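Local coordinates for B12-binding domain-containing protein (Kitasatospora setae, PDB 6WTE) that probably transfers methyl groups from S-adenosylmethionine by way of cobalamin, by a non-radical route, while carrying a [4Fe-4S] cluster of the radical SAM type, at residues T403-S408 with H511-L516. Sequence-based numbering, arbitrary orientation.
Sequences TVTGFS and HHRVML. With EDO (1,2-ethanediol), chain K.
Arg513 O takes a backbone hydrogen bond of 3.0 Å from Thr405 N and lies by a water that also bonds Thr405 OG1; 2.8 Å from Arg513 O, this water probably donates to it too. The same water accepts from Arg513 NH1, so it joins the threonine hydroxyl to the guanidinium, whose NH2 is held chiefly by Met398 O. With OG1 beside its own backbone N (chi1 -47°), Thr405 turns its hydroxyl to this water; a second water, lying at the edge of the guanidinium in its plane, bonds OG1 at 2.7 Å and NH1 weakly.

The parallel ladder continues as Met515 N donates to Thr405 O and Phe407 N to Met515 O, the latter bond 2.9 Å long. Gly406 pairs with Met515, and as a glycine it lets Met515 CB come within 4.1 Å of Gly406 CA. The extended methionine also brings CG to Val404 CG1 at 3.8 Å, and its side chain touches Trp548 and Trp551. On the other side of the ladder, Leu516 CD2 meets Phe407 CD2 at 3.5 Å, the two side chains pointing the same way, while Val514 CG1 approaches the ring edge. Phe407 and Val514 rest on Met398 of helix 387-398, and Phe407 and Leu516 on Leu502 of helix 491-503, an apolar setting that suits these side chains.

Thr403 OG1 bonds Thr374 N and, at 2.5 Å, O1 of an ethanediol probably left from the crystallisation liquor; a valine here would probably leave the Thr374 amide without that hydroxyl partner. Strand 514-515 thus extends, beyond strand 404-412, the parallel sheet of the radical SAM core, a partial TIM-barrel fold.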
ATOM      1  N   THR A 403       2.971 -21.578   6.299  1.00 11.97           N
ATOM      2  CA  THR A 403       3.337 -21.929   4.930  1.00 13.58           C
ATOM      3  C   THR A 403       4.561 -21.142   4.498  1.00 12.05           C
ATOM      4  O   THR A 403       5.530 -21.702   3.973  1.00 13.80           O
ATOM      5  CB  THR A 403       2.182 -21.669   3.961  1.00 12.97           C
ATOM      6  OG1 THR A 403       0.972 -22.229   4.481  1.00 14.47           O
ATOM      7  CG2 THR A 403       2.494 -22.281   2.598  1.00 13.08           C
ATOM      8  N   VAL A 404       4.532 -19.836   4.726  1.00 11.84           N
ATOM      9  CA  VAL A 404       5.662 -18.958   4.472  1.00 12.13           C
ATOM     10  C   VAL A 404       5.828 -18.060   5.686  1.00 11.92           C
ATOM     11  O   VAL A 404       4.838 -17.613   6.280  1.00 11.32           O
ATOM     12  CB  VAL A 404       5.462 -18.122   3.187  1.00 13.29           C
ATOM     13  CG1 VAL A 404       6.620 -17.153   2.986  1.00 14.98           C
ATOM     14  CG2 VAL A 404       5.325 -19.040   1.966  1.00 12.01           C
ATOM     15  N   THR A 405       7.076 -17.808   6.063  1.00 11.92           N
ATOM     16  CA  THR A 405       7.401 -16.834   7.099  1.00 11.61           C
ATOM     17  C   THR A 405       8.280 -15.766   6.464  1.00 11.60           C
ATOM     18  O   THR A 405       9.360 -16.074   5.952  1.00 12.22           O
ATOM     19  CB  THR A 405       8.105 -17.509   8.276  1.00 12.30           C
ATOM     20  OG1 THR A 405       7.371 -18.684   8.622  1.00 14.08           O
ATOM     21  CG2 THR A 405       8.143 -16.581   9.485  1.00 11.76           C
ATOM     22  N   GLY A 406       7.823 -14.523   6.504  1.00 14.34           N
ATOM     23  CA  GLY A 406       8.512 -13.412   5.863  1.00 13.97           C
ATOM     24  C   GLY A 406       9.127 -12.502   6.909  1.00 15.05           C
ATOM     25  O   GLY A 406       8.483 -12.171   7.910  1.00 14.09           O
ATOM     26  N   PHE A 407      10.373 -12.103   6.670  1.00 14.82           N
ATOM     27  CA  PHE A 407      11.102 -11.225   7.574  1.00 15.84           C
ATOM     28  C   PHE A 407      11.490  -9.943   6.852  1.00 16.42           C
ATOM     29  O   PHE A 407      11.969  -9.977   5.714  1.00 21.25           O
ATOM     30  CB  PHE A 407      12.358 -11.910   8.113  1.00 16.45           C
ATOM     31  CG  PHE A 407      12.086 -13.197   8.831  1.00 14.40           C
ATOM     32  CD1 PHE A 407      11.697 -13.194  10.161  1.00 16.42           C
ATOM     33  CD2 PHE A 407      12.203 -14.412   8.172  1.00 19.40           C
ATOM     34  CE1 PHE A 407      11.441 -14.375  10.828  1.00 18.35           C
ATOM     35  CE2 PHE A 407      11.949 -15.597   8.833  1.00 18.41           C
ATOM     36  CZ  PHE A 407      11.570 -15.581  10.165  1.00 17.06           C
ATOM     37  N   SER A 408      11.282  -8.813   7.523  1.00 13.81           N
ATOM     38  CA  SER A 408      11.672  -7.506   7.021  1.00 13.99           C
ATOM     39  C   SER A 408      12.613  -6.839   8.020  1.00 14.06           C
ATOM     40  O   SER A 408      12.615  -7.170   9.208  1.00 11.84           O
ATOM     41  CB  SER A 408      10.445  -6.620   6.779  1.00 15.56           C
ATOM     42  OG  SER A 408       9.583  -7.187   5.803  1.00 18.48           O
ATOM     43  N   HIS A 511      15.028 -22.783   4.249  1.00 14.93           N
ATOM     44  CA  HIS A 511      15.042 -21.726   3.238  1.00 17.00           C
ATOM     45  C   HIS A 511      13.848 -21.822   2.295  1.00 14.44           C
ATOM     46  O   HIS A 511      13.376 -20.803   1.775  1.00 17.35           O
ATOM     47  CB  HIS A 511      16.345 -21.791   2.441  1.00 19.23           C
ATOM     48  CG  HIS A 511      17.531 -21.249   3.172  1.00 22.39           C
ATOM     49  ND1 HIS A 511      18.827 -21.491   2.769  1.00 31.45           N
ATOM     50  CD2 HIS A 511      17.620 -20.460   4.269  1.00 27.83           C
ATOM     51  CE1 HIS A 511      19.662 -20.886   3.592  1.00 27.74           C
ATOM     52  NE2 HIS A 511      18.957 -20.251   4.511  1.00 29.28           N
ATOM     53  N   HIS A 512      13.337 -23.034   2.068  1.00 15.27           N
ATOM     54  CA  HIS A 512      12.209 -23.190   1.161  1.00 15.26           C
ATOM     55  C   HIS A 512      10.962 -22.489   1.683  1.00 13.82           C
ATOM     56  O   HIS A 512      10.100 -22.097   0.891  1.00 13.57           O
ATOM     57  CB  HIS A 512      11.925 -24.675   0.948  1.00 17.81           C
ATOM     58  CG  HIS A 512      11.422 -25.362   2.175  1.00 18.25           C
ATOM     59  ND1 HIS A 512      10.154 -25.896   2.266  1.00 19.36           N
ATOM     60  CD2 HIS A 512      12.001 -25.563   3.383  1.00 16.45           C
ATOM     61  CE1 HIS A 512       9.987 -26.429   3.464  1.00 18.71           C
ATOM     62  NE2 HIS A 512      11.089 -26.234   4.163  1.00 19.88           N
ATOM     63  N   ARG A 513      10.840 -22.314   3.003  1.00 13.66           N
ATOM     64  CA  ARG A 513       9.612 -21.779   3.578  1.00 13.19           C
ATOM     65  C   ARG A 513       9.788 -20.398   4.201  1.00 16.05           C
ATOM     66  O   ARG A 513       8.922 -19.962   4.964  1.00 13.69           O
ATOM     67  CB  ARG A 513       9.023 -22.750   4.607  1.00 14.23           C
ATOM     68  CG  ARG A 513       9.851 -22.991   5.876  1.00 16.68           C
ATOM     69  CD  ARG A 513       9.095 -23.963   6.800  1.00 15.31           C
ATOM     70  NE  ARG A 513       9.788 -24.283   8.048  1.00 15.92           N
ATOM     71  CZ  ARG A 513       9.527 -23.715   9.223  1.00 19.26           C
ATOM     72  NH1 ARG A 513       8.593 -22.776   9.324  1.00 16.79           N
ATOM     73  NH2 ARG A 513      10.206 -24.081  10.302  1.00 19.42           N
ATOM     74  N   VAL A 514      10.876 -19.693   3.885  1.00 13.02           N
ATOM     75  CA  VAL A 514      11.089 -18.353   4.416  1.00 12.77           C
ATOM     76  C   VAL A 514      11.342 -17.381   3.277  1.00 15.19           C
ATOM     77  O   VAL A 514      11.902 -17.738   2.235  1.00 14.71           O
ATOM     78  CB  VAL A 514      12.264 -18.283   5.414  1.00 16.17           C
ATOM     79  CG1 VAL A 514      12.061 -19.266   6.543  1.00 18.28           C
ATOM     80  CG2 VAL A 514      13.586 -18.526   4.712  1.00 20.00           C
ATOM     81  N   MET A 515      10.933 -16.136   3.500  1.00 13.26           N
ATOM     82  CA  MET A 515      11.258 -15.010   2.636  1.00 12.89           C
ATOM     83  C   MET A 515      12.078 -14.025   3.452  1.00 17.04           C
ATOM     84  O   MET A 515      11.585 -13.482   4.442  1.00 14.75           O
ATOM     85  CB  MET A 515       9.992 -14.349   2.105  1.00 15.00           C
ATOM     86  CG  MET A 515       9.277 -15.168   1.046  1.00 14.97           C
ATOM     87  SD  MET A 515       7.922 -14.207   0.358  1.00 18.90           S
ATOM     88  CE  MET A 515       7.320 -15.295  -0.928  1.00 17.76           C
ATOM     89  N   LEU A 516      13.316 -13.792   3.027  1.00 15.91           N
ATOM     90  CA  LEU A 516      14.256 -12.919   3.709  1.00 15.07           C
ATOM     91  C   LEU A 516      14.626 -11.756   2.804  1.00 15.20           C
ATOM     92  O   LEU A 516      14.573 -11.878   1.577  1.00 17.72           O
ATOM     93  CB  LEU A 516      15.531 -13.682   4.082  1.00 17.60           C
ATOM     94  CG  LEU A 516      15.371 -14.830   5.074  1.00 17.79           C
ATOM     95  CD1 LEU A 516      16.549 -15.778   4.970  1.00 21.79           C
ATOM     96  CD2 LEU A 516      15.290 -14.252   6.461  1.00 17.67           C
TER
HETATM   97  C1  EDO K 809       1.378 -25.357   4.354  1.00 26.67           C
HETATM   98  O1  EDO K 809       1.181 -24.523   5.500  1.00 27.03           O
HETATM   99  C2  EDO K 809       0.112 -26.171   4.137  1.00 30.11           C
HETATM  100  O2  EDO K 809       0.244 -26.913   2.922  1.00 29.93           O
HETATM  101  O   HOH W   1       6.703 -20.507  10.477  1.00 12.99           O
HETATM  102  O   HOH W   2       7.438 -20.892   7.163  1.00 14.70           O